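Local coordinates for (S)-ureidoglycine aminohydrolase cupin domain-containing protein (Pseudomonas syringae pv. tomato, PDB 3MYX), which is of unknown function but has a bicupin architecture and, by its Cupin_3 family, is related to (S)-ureidoglycine aminohydrolase, at residues Y63-L69 against E91-R97; S165-I169 against F234-T238; S75-S80 against T99-A105; G46-V52 against W111-T117. All blocks are in the same frame, centred on the assembly; numbering follows the deposited sequence.

Contact 1: Y63-L69 against E91-R97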
loop_
_atom_site.group_PDB
_atom_site.type_symbol
_atom_site.label_atom_id
_atom_site.label_comp_id
_atom_site.label_asym_id
_atom_site.label_seq_id
_atom_site.Cartn_x
_atom_site.Cartn_y
_atom_site.Cartn_z
ATOM N N TYR A 63 -17.510 6.742 -2.609
ATOM C CA TYR A 63 -16.640 5.650 -2.215
ATOM C C TYR A 63 -16.535 5.618 -0.691
ATOM O O TYR A 63 -16.344 6.658 -0.070
ATOM C CB TYR A 63 -15.252 5.774 -2.877
ATOM C CG TYR A 63 -14.590 4.428 -2.980
ATOM C CD1 TYR A 63 -14.994 3.508 -3.949
ATOM C CD2 TYR A 63 -13.624 4.027 -2.066
ATOM C CE1 TYR A 63 -14.437 2.241 -4.005
ATOM C CE2 TYR A 63 -13.072 2.740 -2.117
ATOM C CZ TYR A 63 -13.479 1.854 -3.097
ATOM O OH TYR A 63 -12.978 0.578 -3.195
ATOM N N PRO A 64 -16.687 4.437 -0.074
ATOM C CA PRO A 64 -16.900 4.413 1.372
ATOM C C PRO A 64 -15.620 4.512 2.197
ATOM O O PRO A 64 -15.696 4.697 3.408
ATOM C CB PRO A 64 -17.548 3.056 1.596
ATOM C CG PRO A 64 -17.026 2.216 0.484
ATOM C CD PRO A 64 -16.999 3.132 -0.681
ATOM N N TYR A 65 -14.472 4.339 1.548
ATOM C CA TYR A 65 -13.185 4.276 2.207
ATOM C C TYR A 65 -12.239 5.283 1.566
ATOM O O TYR A 65 -12.489 5.761 0.466
ATOM C CB TYR A 65 -12.576 2.889 2.013
ATOM C CG TYR A 65 -13.486 1.693 2.258
ATOM C CD1 TYR A 65 -14.425 1.687 3.287
ATOM C CD2 TYR A 65 -13.358 0.543 1.492
ATOM C CE1 TYR A 65 -15.237 0.580 3.521
ATOM C CE2 TYR A 65 -14.156 -0.557 1.729
ATOM C CZ TYR A 65 -15.072 -0.540 2.752
ATOM O OH TYR A 65 -15.855 -1.644 2.955
ATOM N N THR A 66 -11.117 5.557 2.227
ATOM C CA THR A 66 -9.936 6.061 1.515
ATOM C C THR A 66 -9.172 4.824 1.089
ATOM O O THR A 66 -8.847 4.004 1.914
ATOM C CB THR A 66 -9.053 6.939 2.387
ATOM O OG1 THR A 66 -9.848 8.008 2.913
ATOM C CG2 THR A 66 -7.882 7.482 1.587
ATOM N N GLU A 67 -8.892 4.676 -0.197
ATOM C CA GLU A 67 -8.285 3.432 -0.694
ATOM C C GLU A 67 -7.207 3.682 -1.745
ATOM O O GLU A 67 -7.419 4.388 -2.723
ATOM C CB GLU A 67 -9.360 2.466 -1.213
ATOM C CG GLU A 67 -8.806 1.092 -1.587
ATOM C CD GLU A 67 -9.875 0.005 -1.758
ATOM O OE1 GLU A 67 -11.060 0.193 -1.371
ATOM O OE2 GLU A 67 -9.473 -1.081 -2.227
HETATM N N MSE A 68 -6.045 3.082 -1.505
HETATM C CA MSE A 68 -4.921 3.104 -2.431
HETATM C C MSE A 68 -4.888 1.808 -3.194
HETATM O O MSE A 68 -5.031 0.728 -2.606
HETATM C CB MSE A 68 -3.609 3.223 -1.674
HETATM C CG MSE A 68 -2.399 3.162 -2.586
HETATM SE SE MSE A 68 -0.860 3.065 -1.488
HETATM C CE MSE A 68 0.472 3.485 -2.794
ATOM N N LEU A 69 -4.675 1.920 -4.506
ATOM C CA LEU A 69 -4.551 0.774 -5.429
ATOM C C LEU A 69 -3.155 0.764 -6.029
ATOM O O LEU A 69 -2.663 1.802 -6.433
ATOM C CB LEU A 69 -5.533 0.906 -6.627
ATOM C CG LEU A 69 -7.050 0.903 -6.418
ATOM C CD1 LEU A 69 -7.527 2.229 -5.821
ATOM C CD2 LEU A 69 -7.761 0.587 -7.717
ATOM N N GLU A 91 1.719 0.899 -11.458
ATOM C CA GLU A 91 1.184 2.235 -11.266
ATOM C C GLU A 91 0.172 2.215 -10.142
ATOM O O GLU A 91 -0.436 1.183 -9.863
ATOM C CB GLU A 91 0.571 2.770 -12.564
ATOM C CG GLU A 91 1.600 2.868 -13.677
ATOM C CD GLU A 91 1.083 3.443 -14.968
ATOM O OE1 GLU A 91 -0.109 3.289 -15.299
ATOM O OE2 GLU A 91 1.904 4.064 -15.684
ATOM N N SER A 92 0.005 3.374 -9.505
ATOM C CA SER A 92 -0.794 3.488 -8.304
ATOM C C SER A 92 -1.610 4.784 -8.297
ATOM O O SER A 92 -1.243 5.779 -8.933
ATOM C CB SER A 92 0.144 3.431 -7.087
ATOM O OG SER A 92 -0.579 3.486 -5.871
ATOM N N ALA A 93 -2.737 4.743 -7.596
ATOM C CA ALA A 93 -3.583 5.899 -7.382
ATOM C C ALA A 93 -4.313 5.747 -6.065
ATOM O O ALA A 93 -4.372 4.658 -5.483
ATOM C CB ALA A 93 -4.590 6.085 -8.517
ATOM N N VAL A 94 -4.895 6.860 -5.626
ATOM C CA VAL A 94 -5.706 6.901 -4.413
ATOM C C VAL A 94 -7.121 7.367 -4.766
ATOM O O VAL A 94 -7.287 8.319 -5.531
ATOM C CB VAL A 94 -5.131 7.913 -3.379
ATOM C CG1 VAL A 94 -5.954 7.856 -2.079
ATOM C CG2 VAL A 94 -3.677 7.626 -3.144
ATOM N N ILE A 95 -8.119 6.668 -4.238
ATOM C CA ILE A 95 -9.516 7.115 -4.262
ATOM C C ILE A 95 -9.813 7.700 -2.886
ATOM O O ILE A 95 -9.752 6.986 -1.880
ATOM C CB ILE A 95 -10.480 5.944 -4.535
ATOM C CG1 ILE A 95 -10.137 5.256 -5.862
ATOM C CG2 ILE A 95 -11.914 6.442 -4.533
ATOM C CD1 ILE A 95 -10.923 3.970 -6.146
ATOM N N GLY A 96 -10.080 8.996 -2.810
ATOM C CA GLY A 96 -10.406 9.589 -1.548
ATOM C C GLY A 96 -11.769 9.149 -1.065
ATOM O O GLY A 96 -12.664 8.763 -1.862
ATOM N N ARG A 97 -11.984 9.215 0.238
ATOM C CA ARG A 97 -13.301 8.917 0.792
ATOM C C ARG A 97 -14.347 9.884 0.196
ATOM O O ARG A 97 -14.109 11.085 0.102
ATOM C CB ARG A 97 -13.254 9.014 2.327
ATOM C CG ARG A 97 -14.313 8.204 3.042
ATOM C CD ARG A 97 -14.146 8.298 4.563
ATOM N NE ARG A 97 -15.010 7.359 5.294
ATOM C CZ ARG A 97 -14.653 6.152 5.771
ATOM N NH1 ARG A 97 -13.399 5.673 5.638
ATOM N NH2 ARG A 97 -15.577 5.402 6.402
HETATM O O HOH W 1 -10.973 7.184 5.557
#
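The guanidinium of Arg97 lies flat over the carbonyl oxygen of Pro64, which sits above the centre of one face with Pro64 O 3.0 Å from Arg97 CZ; the angles are too poor for a hydrogen bond. The Tyr63 ring is sandwiched, Ile95 CD1 over one face and Pro64 CD over the opposite one, with Tyr65 O and Glu67 OE1 at its edge; Ile95 CG2 comes within 3.7 Å of Tyr63 CG. Pro64 CG covers the centre of the Tyr65 ring. Tyr63 OH donates to Glu67 OE1 over 2.7 Å, from above the carboxylate plane, while Glu67 OE2 makes a salt bridge with Arg37. A chi1 of -156° turns Arg97 CG away from its own N, and the extended chain runs back along 63-66; NH2 bonds to Thr117 O, and a water bridges NH1 to Thr66 OG1, which also pairs with Asp162. Strands 66-69 and 92-95 are antiparallel neighbours in a cupin beta-barrel. Glu67, Leu69, Ala93 and Ile95 face its interior, where Leu69 CD1 meets Ile95 CD1 at 3.8 Å; selenomethionine Met68 and Val94 lie on the reverse, against the second cupin domain. Glu67 and Ile95 exchange two nearly straight backbone bonds. Leu69 O is gripped twice, by Ala93 N at 3.2 Å and by Ser92 OG from above the carbonyl plane at 2.7 Å.

Contact 2: S165-I169 against F234-T238. With EDO (1,2-ethanediol), chain E.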
loop_
_atom_site.group_PDB
_atom_site.type_symbol
_atom_site.label_atom_id
_atom_site.label_comp_id
_atom_site.label_asym_id
_atom_site.label_seq_id
_atom_site.Cartn_x
_atom_site.Cartn_y
_atom_site.Cartn_z
ATOM N N SER A 165 -8.596 10.264 7.325
ATOM C CA SER A 165 -7.806 9.257 8.029
ATOM C C SER A 165 -6.440 9.872 8.246
ATOM O O SER A 165 -6.172 10.974 7.755
ATOM C CB SER A 165 -7.666 7.994 7.189
ATOM O OG SER A 165 -6.764 8.190 6.109
ATOM N N THR A 166 -5.561 9.152 8.930
ATOM C CA THR A 166 -4.169 9.575 9.061
ATOM C C THR A 166 -3.276 9.090 7.917
ATOM O O THR A 166 -2.061 9.271 7.973
ATOM C CB THR A 166 -3.583 9.136 10.402
ATOM O OG1 THR A 166 -3.552 7.712 10.458
ATOM C CG2 THR A 166 -4.400 9.683 11.577
ATOM N N LEU A 167 -3.848 8.510 6.869
ATOM C CA LEU A 167 -3.040 8.040 5.748
ATOM C C LEU A 167 -2.236 9.141 5.101
ATOM O O LEU A 167 -2.763 10.231 4.817
ATOM C CB LEU A 167 -3.913 7.365 4.696
ATOM C CG LEU A 167 -4.418 5.973 5.029
ATOM C CD1 LEU A 167 -5.505 5.561 4.011
ATOM C CD2 LEU A 167 -3.281 4.963 5.049
ATOM N N ARG A 168 -0.957 8.852 4.894
ATOM C CA ARG A 168 -0.080 9.633 4.043
ATOM C C ARG A 168 0.441 8.643 3.010
ATOM O O ARG A 168 0.912 7.547 3.353
ATOM C CB ARG A 168 1.074 10.238 4.849
ATOM C CG ARG A 168 0.700 11.415 5.720
ATOM C CD ARG A 168 1.956 12.001 6.354
ATOM N NE ARG A 168 2.605 11.082 7.296
ATOM C CZ ARG A 168 3.771 10.437 7.112
ATOM N NH1 ARG A 168 4.506 10.557 5.997
ATOM N NH2 ARG A 168 4.217 9.652 8.084
ATOM N N ILE A 169 0.333 9.032 1.747
ATOM C CA ILE A 169 0.608 8.147 0.615
ATOM C C ILE A 169 1.534 8.850 -0.362
ATOM O O ILE A 169 1.345 10.021 -0.681
ATOM C CB ILE A 169 -0.705 7.729 -0.067
ATOM C CG1 ILE A 169 -1.562 6.917 0.914
ATOM C CG2 ILE A 169 -0.415 6.950 -1.343
ATOM C CD1 ILE A 169 -2.995 6.647 0.455
ATOM N N PHE A 234 6.577 2.989 -3.367
ATOM C CA PHE A 234 5.308 3.587 -3.025
ATOM C C PHE A 234 5.018 3.186 -1.592
ATOM O O PHE A 234 5.294 2.040 -1.185
ATOM C CB PHE A 234 4.178 3.017 -3.876
ATOM C CG PHE A 234 4.136 3.507 -5.288
ATOM C CD1 PHE A 234 3.914 4.846 -5.558
ATOM C CD2 PHE A 234 4.194 2.617 -6.362
ATOM C CE1 PHE A 234 3.802 5.298 -6.875
ATOM C CE2 PHE A 234 4.087 3.073 -7.678
ATOM C CZ PHE A 234 3.891 4.396 -7.936
ATOM N N TYR A 235 4.404 4.089 -0.834
ATOM C CA TYR A 235 3.962 3.768 0.508
ATOM C C TYR A 235 2.578 4.318 0.796
ATOM O O TYR A 235 2.160 5.340 0.227
ATOM C CB TYR A 235 4.930 4.299 1.556
ATOM C CG TYR A 235 5.071 5.808 1.577
ATOM C CD1 TYR A 235 4.178 6.608 2.302
ATOM C CD2 TYR A 235 6.065 6.439 0.849
ATOM C CE1 TYR A 235 4.303 7.992 2.321
ATOM C CE2 TYR A 235 6.180 7.810 0.856
ATOM C CZ TYR A 235 5.313 8.582 1.579
ATOM O OH TYR A 235 5.484 9.959 1.525
ATOM N N ALA A 236 1.888 3.615 1.689
ATOM C CA ALA A 236 0.746 4.155 2.419
ATOM C C ALA A 236 1.057 3.904 3.883
ATOM O O ALA A 236 1.296 2.748 4.258
ATOM C CB ALA A 236 -0.562 3.453 2.034
ATOM N N VAL A 237 1.107 4.958 4.698
ATOM C CA VAL A 237 1.354 4.803 6.125
ATOM C C VAL A 237 0.278 5.520 6.923
ATOM O O VAL A 237 -0.241 6.559 6.491
ATOM C CB VAL A 237 2.741 5.343 6.542
ATOM C CG1 VAL A 237 3.855 4.490 5.930
ATOM C CG2 VAL A 237 2.918 6.831 6.221
ATOM N N THR A 238 -0.065 4.974 8.084
ATOM C CA THR A 238 -0.939 5.674 9.015
ATOM C C THR A 238 -0.166 6.561 9.959
ATOM O O THR A 238 1.063 6.655 9.834
ATOM C CB THR A 238 -1.809 4.697 9.790
ATOM O OG1 THR A 238 -0.984 3.770 10.505
ATOM C CG2 THR A 238 -2.745 3.955 8.832
ATOM O OXT THR A 238 -0.782 7.202 10.835
HETATM C C1 EDO E . -6.246 5.595 10.056
HETATM O O1 EDO E . -6.819 6.892 10.296
HETATM C C2 EDO E . -5.810 4.969 11.379
HETATM O O2 EDO E . -4.962 5.871 12.108
HETATM O O HOH W 2 0.782 9.125 8.428
HETATM O O HOH W 3 3.188 8.198 10.157
#
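Arg168 lays its guanidinium over Val237, whose CG2 stands beneath one face, offset toward the rim and 3.6 Å from Arg168 NH2. A bend at chi3 (-66°) folds the arginine back over its cross-strand partner, and NH1 goes on to Asn158 OD1, which also receives Tyr235 OH. The Tyr235 ring turns an edge to the backbone, with Arg168 O near its plane, 3.6 Å from Tyr235 CD1. Below these groups Arg168 and Val237 form an antiparallel hydrogen-bonded pair, each N reaching the other's O at 2.9 Å. The two segments belong to neighbouring strands, 168-174 and 231-237, in the antiparallel sheet of the C-terminal cupin domain, and the chain ends here. On the other face of the sheet Ile169 CG1 packs on Ala236 CB at 3.8 Å, next to Met68 and Leu130, while Leu167 CD2 reaches Thr238 CG2. The terminal carboxylate has a hydroxyl on one oxygen and water on the other: Thr166 OG1 donates to Thr238 OXT at 2.8 Å, and a water links Thr238 O to Arg168 NH2. An ethanediol, probably from the crystallisation liquor, spans the Thr166 backbone N and hydroxyl, its O2 donating to Thr166 OG1. One residue before Thr166, Ser165 OG accepts from Leu167 N at 3.0 Å in an ST turn.

Contact 3: S75-S80 against T99-A105; sequences SVTLTS and TQVRIDA. With EDO (1,2-ethanediol), chain D.
Leu78 and Ile103 lie side by side and point the same way, with Leu78 CD2 3.9 Å from Ile103 CG1. Val76 instead slants across Ile103, sending CG1 to Ile103 CG2 at 3.9 Å, while its other branch, CG2, rests on Ala105 CB. Ile103 is thus touched along its CG2 by both neighbours. Its first torsion (chi1 -56°) sets CG2 opposite the backbone N, where it meets Val76 CG1, and CG1 next to that N, where it lies beside Leu78 CD2. The reverse face is polar: Thr77 opposes Asp104 and Thr79 opposes Arg102 in antiparallel hydrogen-bonded pairs, the shortest of their bonds being Arg102 N to Thr79 O at 2.8 Å. The Arg102 chain is extended and leads away from the pair, its NH1 reaching Ser59 OG. At the end of the strand Ser80 OG donates to Gln100 O over 2.6 Å, in the carbonyl plane, with Thr99 CG2 alongside. An ethanediol, probably from the crystallisation liquor, donates from O1 to Gln100 OE1 at 2.6 Å and is also bound by Gly81 N. Strands 57-60 and 83-88 complete this four-stranded antiparallel sheet, whose apolar face packs against Ala93, Ile95 and Trp111 of the opposing sheet in the N-terminal cupin barrel.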
loop_
_atom_site.group_PDB
_atom_site.type_symbol
_atom_site.label_atom_id
_atom_site.label_comp_id
_atom_site.label_asym_id
_atom_site.label_seq_id
_atom_site.Cartn_x
_atom_site.Cartn_y
_atom_site.Cartn_z
ATOM N N SER A 75 -5.262 -3.771 -16.008
ATOM C CA SER A 75 -5.381 -2.332 -16.083
ATOM C C SER A 75 -6.692 -1.881 -15.521
ATOM O O SER A 75 -7.709 -2.570 -15.678
ATOM C CB SER A 75 -5.266 -1.868 -17.550
ATOM O OG SER A 75 -5.257 -0.459 -17.656
ATOM N N VAL A 76 -6.677 -0.731 -14.859
ATOM C CA VAL A 76 -7.897 -0.112 -14.346
ATOM C C VAL A 76 -7.935 1.333 -14.796
ATOM O O VAL A 76 -6.924 2.025 -14.720
ATOM C CB VAL A 76 -7.961 -0.154 -12.796
ATOM C CG1 VAL A 76 -9.045 0.808 -12.240
ATOM C CG2 VAL A 76 -8.200 -1.584 -12.312
ATOM N N THR A 77 -9.093 1.790 -15.241
ATOM C CA THR A 77 -9.325 3.212 -15.447
ATOM C C THR A 77 -10.340 3.679 -14.405
ATOM O O THR A 77 -11.442 3.107 -14.285
ATOM C CB THR A 77 -9.813 3.530 -16.861
ATOM O OG1 THR A 77 -8.778 3.186 -17.793
ATOM C CG2 THR A 77 -10.157 5.020 -17.004
ATOM N N LEU A 78 -9.922 4.674 -13.627
ATOM C CA LEU A 78 -10.734 5.300 -12.603
ATOM C C LEU A 78 -11.266 6.600 -13.201
ATOM O O LEU A 78 -10.486 7.427 -13.670
ATOM C CB LEU A 78 -9.880 5.630 -11.359
ATOM C CG LEU A 78 -9.142 4.457 -10.721
ATOM C CD1 LEU A 78 -8.212 4.958 -9.623
ATOM C CD2 LEU A 78 -10.130 3.410 -10.170
ATOM N N THR A 79 -12.578 6.787 -13.174
ATOM C CA THR A 79 -13.196 8.007 -13.671
ATOM C C THR A 79 -14.048 8.638 -12.568
ATOM O O THR A 79 -14.766 7.935 -11.871
ATOM C CB THR A 79 -14.057 7.711 -14.924
ATOM O OG1 THR A 79 -13.295 6.914 -15.851
ATOM C CG2 THR A 79 -14.503 9.006 -15.593
ATOM N N SER A 80 -13.981 9.957 -12.442
ATOM C CA SER A 80 -14.824 10.727 -11.554
ATOM C C SER A 80 -15.122 12.029 -12.266
ATOM O O SER A 80 -14.256 12.875 -12.404
ATOM C CB SER A 80 -14.103 11.001 -10.237
ATOM O OG SER A 80 -14.939 11.719 -9.332
ATOM N N THR A 99 -15.559 9.859 -2.904
ATOM C CA THR A 99 -15.430 10.073 -4.342
ATOM C C THR A 99 -16.527 9.346 -5.124
ATOM O O THR A 99 -16.778 8.170 -4.897
ATOM C CB THR A 99 -14.052 9.578 -4.848
ATOM O OG1 THR A 99 -13.005 10.126 -4.047
ATOM C CG2 THR A 99 -13.808 9.999 -6.277
ATOM N N GLN A 100 -17.170 10.063 -6.051
ATOM C CA GLN A 100 -18.025 9.414 -7.038
ATOM C C GLN A 100 -17.094 8.838 -8.091
ATOM O O GLN A 100 -16.369 9.572 -8.763
ATOM C CB GLN A 100 -18.993 10.394 -7.660
ATOM C CG GLN A 100 -19.990 9.734 -8.572
ATOM C CD GLN A 100 -20.749 10.741 -9.397
ATOM O OE1 GLN A 100 -20.192 11.352 -10.301
ATOM N NE2 GLN A 100 -22.025 10.894 -9.102
ATOM N N VAL A 101 -17.043 7.516 -8.201
ATOM C CA VAL A 101 -15.993 6.898 -9.006
ATOM C C VAL A 101 -16.501 5.674 -9.747
ATOM O O VAL A 101 -17.258 4.860 -9.199
ATOM C CB VAL A 101 -14.748 6.548 -8.136
ATOM C CG1 VAL A 101 -15.097 5.528 -7.058
ATOM C CG2 VAL A 101 -13.582 6.069 -9.002
ATOM N N ARG A 102 -16.054 5.552 -10.988
ATOM C CA ARG A 102 -16.236 4.339 -11.767
ATOM C C ARG A 102 -14.877 3.667 -11.867
ATOM O O ARG A 102 -13.871 4.309 -12.210
ATOM C CB ARG A 102 -16.816 4.639 -13.152
ATOM C CG ARG A 102 -17.026 3.412 -14.026
ATOM C CD ARG A 102 -17.799 3.837 -15.250
ATOM N NE ARG A 102 -18.032 2.780 -16.226
ATOM C CZ ARG A 102 -19.013 1.880 -16.167
ATOM N NH1 ARG A 102 -19.865 1.841 -15.146
ATOM N NH2 ARG A 102 -19.125 0.988 -17.130
ATOM N N ILE A 103 -14.854 2.383 -11.523
ATOM C CA ILE A 103 -13.662 1.557 -11.528
ATOM C C ILE A 103 -13.842 0.555 -12.654
ATOM O O ILE A 103 -14.682 -0.325 -12.564
ATOM C CB ILE A 103 -13.496 0.844 -10.164
ATOM C CG1 ILE A 103 -13.474 1.878 -9.017
ATOM C CG2 ILE A 103 -12.256 -0.057 -10.156
ATOM C CD1 ILE A 103 -13.454 1.305 -7.601
ATOM N N ASP A 104 -13.069 0.731 -13.718
ATOM C CA ASP A 104 -13.249 -0.027 -14.952
ATOM C C ASP A 104 -11.989 -0.876 -15.169
ATOM O O ASP A 104 -10.975 -0.370 -15.637
ATOM C CB ASP A 104 -13.518 0.926 -16.121
ATOM C CG ASP A 104 -13.818 0.222 -17.420
ATOM O OD1 ASP A 104 -13.749 -1.018 -17.472
ATOM O OD2 ASP A 104 -14.101 0.966 -18.374
ATOM N N ALA A 105 -12.072 -2.166 -14.843
ATOM C CA ALA A 105 -10.955 -3.099 -14.927
ATOM C C ALA A 105 -11.025 -3.897 -16.217
ATOM O O ALA A 105 -12.068 -4.406 -16.597
ATOM C CB ALA A 105 -10.965 -4.061 -13.739
HETATM C C1 EDO D . -18.125 9.258 -12.756
HETATM O O1 EDO D . -18.470 10.438 -12.032
HETATM C C2 EDO D . -18.588 8.040 -11.985
HETATM O O2 EDO D . -20.028 8.049 -11.847
HETATM O O HOH W 4 -15.959 12.789 -6.249
#

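Contact 4: G46-V52 against W111-T117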
loop_
_atom_site.group_PDB
_atom_site.type_symbol
_atom_site.label_atom_id
_atom_site.label_comp_id
_atom_site.label_asym_id
_atom_site.label_seq_id
_atom_site.Cartn_x
_atom_site.Cartn_y
_atom_site.Cartn_z
ATOM N N GLY A 46 -10.039 -0.299 11.558
ATOM C CA GLY A 46 -10.525 -0.200 10.195
ATOM C C GLY A 46 -9.534 -0.198 9.069
ATOM O O GLY A 46 -9.953 -0.191 7.909
ATOM N N ILE A 47 -8.242 -0.195 9.365
ATOM C CA ILE A 47 -7.257 -0.313 8.288
ATOM C C ILE A 47 -7.268 -1.731 7.720
ATOM O O ILE A 47 -7.184 -2.699 8.467
ATOM C CB ILE A 47 -5.859 0.080 8.768
ATOM C CG1 ILE A 47 -5.782 1.604 8.957
ATOM C CG2 ILE A 47 -4.788 -0.341 7.760
ATOM C CD1 ILE A 47 -5.634 2.402 7.643
ATOM N N ALA A 48 -7.372 -1.837 6.395
ATOM C CA ALA A 48 -7.447 -3.113 5.700
ATOM C C ALA A 48 -6.427 -3.141 4.562
ATOM O O ALA A 48 -6.111 -2.108 3.959
ATOM C CB ALA A 48 -8.852 -3.358 5.132
ATOM N N ALA A 49 -5.912 -4.324 4.275
ATOM C CA ALA A 49 -4.972 -4.509 3.182
ATOM C C ALA A 49 -5.179 -5.867 2.534
ATOM O O ALA A 49 -5.597 -6.817 3.191
ATOM C CB ALA A 49 -3.503 -4.350 3.672
ATOM N N GLY A 50 -4.881 -5.957 1.248
ATOM C CA GLY A 50 -5.056 -7.200 0.540
ATOM C C GLY A 50 -4.906 -6.994 -0.948
ATOM O O GLY A 50 -4.121 -6.145 -1.389
ATOM N N ILE A 51 -5.645 -7.807 -1.706
ATOM C CA ILE A 51 -5.707 -7.663 -3.152
ATOM C C ILE A 51 -7.162 -7.685 -3.620
ATOM O O ILE A 51 -8.075 -8.142 -2.917
ATOM C CB ILE A 51 -4.855 -8.740 -3.897
ATOM C CG1 ILE A 51 -5.441 -10.145 -3.671
ATOM C CG2 ILE A 51 -3.376 -8.643 -3.470
ATOM C CD1 ILE A 51 -4.753 -11.257 -4.454
ATOM N N VAL A 52 -7.373 -7.111 -4.795
ATOM C CA VAL A 52 -8.651 -7.172 -5.491
ATOM C C VAL A 52 -8.406 -7.814 -6.854
ATOM O O VAL A 52 -7.459 -7.442 -7.556
ATOM C CB VAL A 52 -9.308 -5.794 -5.664
ATOM C CG1 VAL A 52 -10.552 -5.884 -6.546
ATOM C CG2 VAL A 52 -9.647 -5.209 -4.291
ATOM N N TRP A 111 -4.987 -5.999 -8.352
ATOM C CA TRP A 111 -4.226 -4.968 -7.661
ATOM C C TRP A 111 -4.146 -5.217 -6.179
ATOM O O TRP A 111 -5.018 -5.867 -5.614
ATOM C CB TRP A 111 -4.803 -3.586 -7.923
ATOM C CG TRP A 111 -6.248 -3.319 -7.599
ATOM C CD1 TRP A 111 -6.748 -2.761 -6.457
ATOM C CD2 TRP A 111 -7.378 -3.492 -8.479
ATOM N NE1 TRP A 111 -8.094 -2.560 -6.570
ATOM C CE2 TRP A 111 -8.519 -3.023 -7.784
ATOM C CE3 TRP A 111 -7.539 -4.015 -9.771
ATOM C CZ2 TRP A 111 -9.794 -3.028 -8.349
ATOM C CZ3 TRP A 111 -8.817 -4.056 -10.316
ATOM C CH2 TRP A 111 -9.920 -3.555 -9.604
ATOM N N ALA A 112 -3.082 -4.713 -5.558
ATOM C CA ALA A 112 -3.015 -4.659 -4.108
ATOM C C ALA A 112 -3.737 -3.404 -3.625
ATOM O O ALA A 112 -3.828 -2.409 -4.333
ATOM C CB ALA A 112 -1.579 -4.664 -3.606
ATOM N N PHE A 113 -4.236 -3.450 -2.401
ATOM C CA PHE A 113 -4.879 -2.289 -1.816
ATOM C C PHE A 113 -4.514 -2.100 -0.357
ATOM O O PHE A 113 -4.173 -3.056 0.360
ATOM C CB PHE A 113 -6.417 -2.382 -1.946
ATOM C CG PHE A 113 -7.065 -3.341 -0.964
ATOM C CD1 PHE A 113 -7.447 -2.930 0.306
ATOM C CD2 PHE A 113 -7.294 -4.670 -1.303
ATOM C CE1 PHE A 113 -8.013 -3.811 1.221
ATOM C CE2 PHE A 113 -7.879 -5.555 -0.381
ATOM C CZ PHE A 113 -8.228 -5.118 0.885
ATOM N N CYS A 114 -4.611 -0.843 0.075
ATOM C CA CYS A 114 -4.692 -0.477 1.490
ATOM C C CYS A 114 -5.831 0.518 1.614
ATOM O O CYS A 114 -5.894 1.496 0.871
ATOM C CB CYS A 114 -3.380 0.139 1.958
ATOM S SG CYS A 114 -3.406 0.604 3.717
ATOM N N ALA A 115 -6.759 0.248 2.537
ATOM C CA ALA A 115 -7.922 1.092 2.742
ATOM C C ALA A 115 -8.048 1.492 4.190
ATOM O O ALA A 115 -7.850 0.666 5.080
ATOM C CB ALA A 115 -9.192 0.347 2.311
ATOM N N SER A 116 -8.430 2.746 4.409
ATOM C CA SER A 116 -8.952 3.175 5.698
ATOM C C SER A 116 -10.463 3.069 5.606
ATOM O O SER A 116 -11.112 3.847 4.909
ATOM C CB SER A 116 -8.556 4.606 6.001
ATOM O OG SER A 116 -9.165 5.060 7.204
ATOM N N THR A 117 -11.027 2.090 6.311
ATOM C CA THR A 117 -12.458 1.872 6.274
ATOM C C THR A 117 -13.214 2.670 7.336
ATOM O O THR A 117 -14.427 2.778 7.256
ATOM C CB THR A 117 -12.853 0.368 6.301
ATOM O OG1 THR A 117 -12.601 -0.189 7.595
ATOM C CG2 THR A 117 -12.136 -0.442 5.209
#
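Phe113 is pressed flat against the backbone of strand 47-52: Ala49 C and Gly50 N lie over one face, and Gly50 C is 3.4 Å from Phe113 CD2. With no side chain at Gly50, the ring lies directly on its backbone. Both aromatic residues carry CG between backbone N and carbonyl carbon (chi1 56° in Trp111, 76° in Phe113), which swings their rings across onto the partner strand. Val52 covers one face of Trp111 in a CH-pi contact, its CB 3.8 Å from the centroid of the five-membered ring, while Val52 CG2 meets Phe113 CD2. Arg37 adds a cation-pi interaction with Phe113. Small residues pair in the middle of the strands, Ala48 with Ala115 and Ala49 with Cys114. The looser side is the end at Gly46 and the partly exposed Thr117, where a side-chain hydroxyl joins the backbone bonds: Gly46 O accepts from Thr117 OG1 on a lone pair at 2.7 Å and from Thr117 N at 3.0 Å. Strands 47-54 and 109-116 thus pair antiparallel in the wall of the N-terminal cupin (jelly-roll) barrel, with Phe113 and Trp111 on its interior face beside Glu67 and Leu69.

Contacts 1 and 4 are buried and share a sheet of the N-terminal barrel, since strands 66-71 and 109-116 are neighbours: Thr66 O and Met68 N bond to Ser116 and Cys114. Contact 3, its centre about 18 Å from the centre of the chain, belongs to the opposing sheet; Val76 and Ala105 meet Trp111 of contact 4, and Ile103 meets Tyr63 of contact 1. Its outer face is hydroxyl-rich and charged, whereas contact 4 relies on aromatic rings over backbone. Contact 2 represents the other cupin domain. Its Ile169 and Ala236 pack on Met68 of contact 1, and Thr238 on Ile47 of contact 4, a largely apolar seam with serine and threonine at one end; its Arg168 side is hydrated.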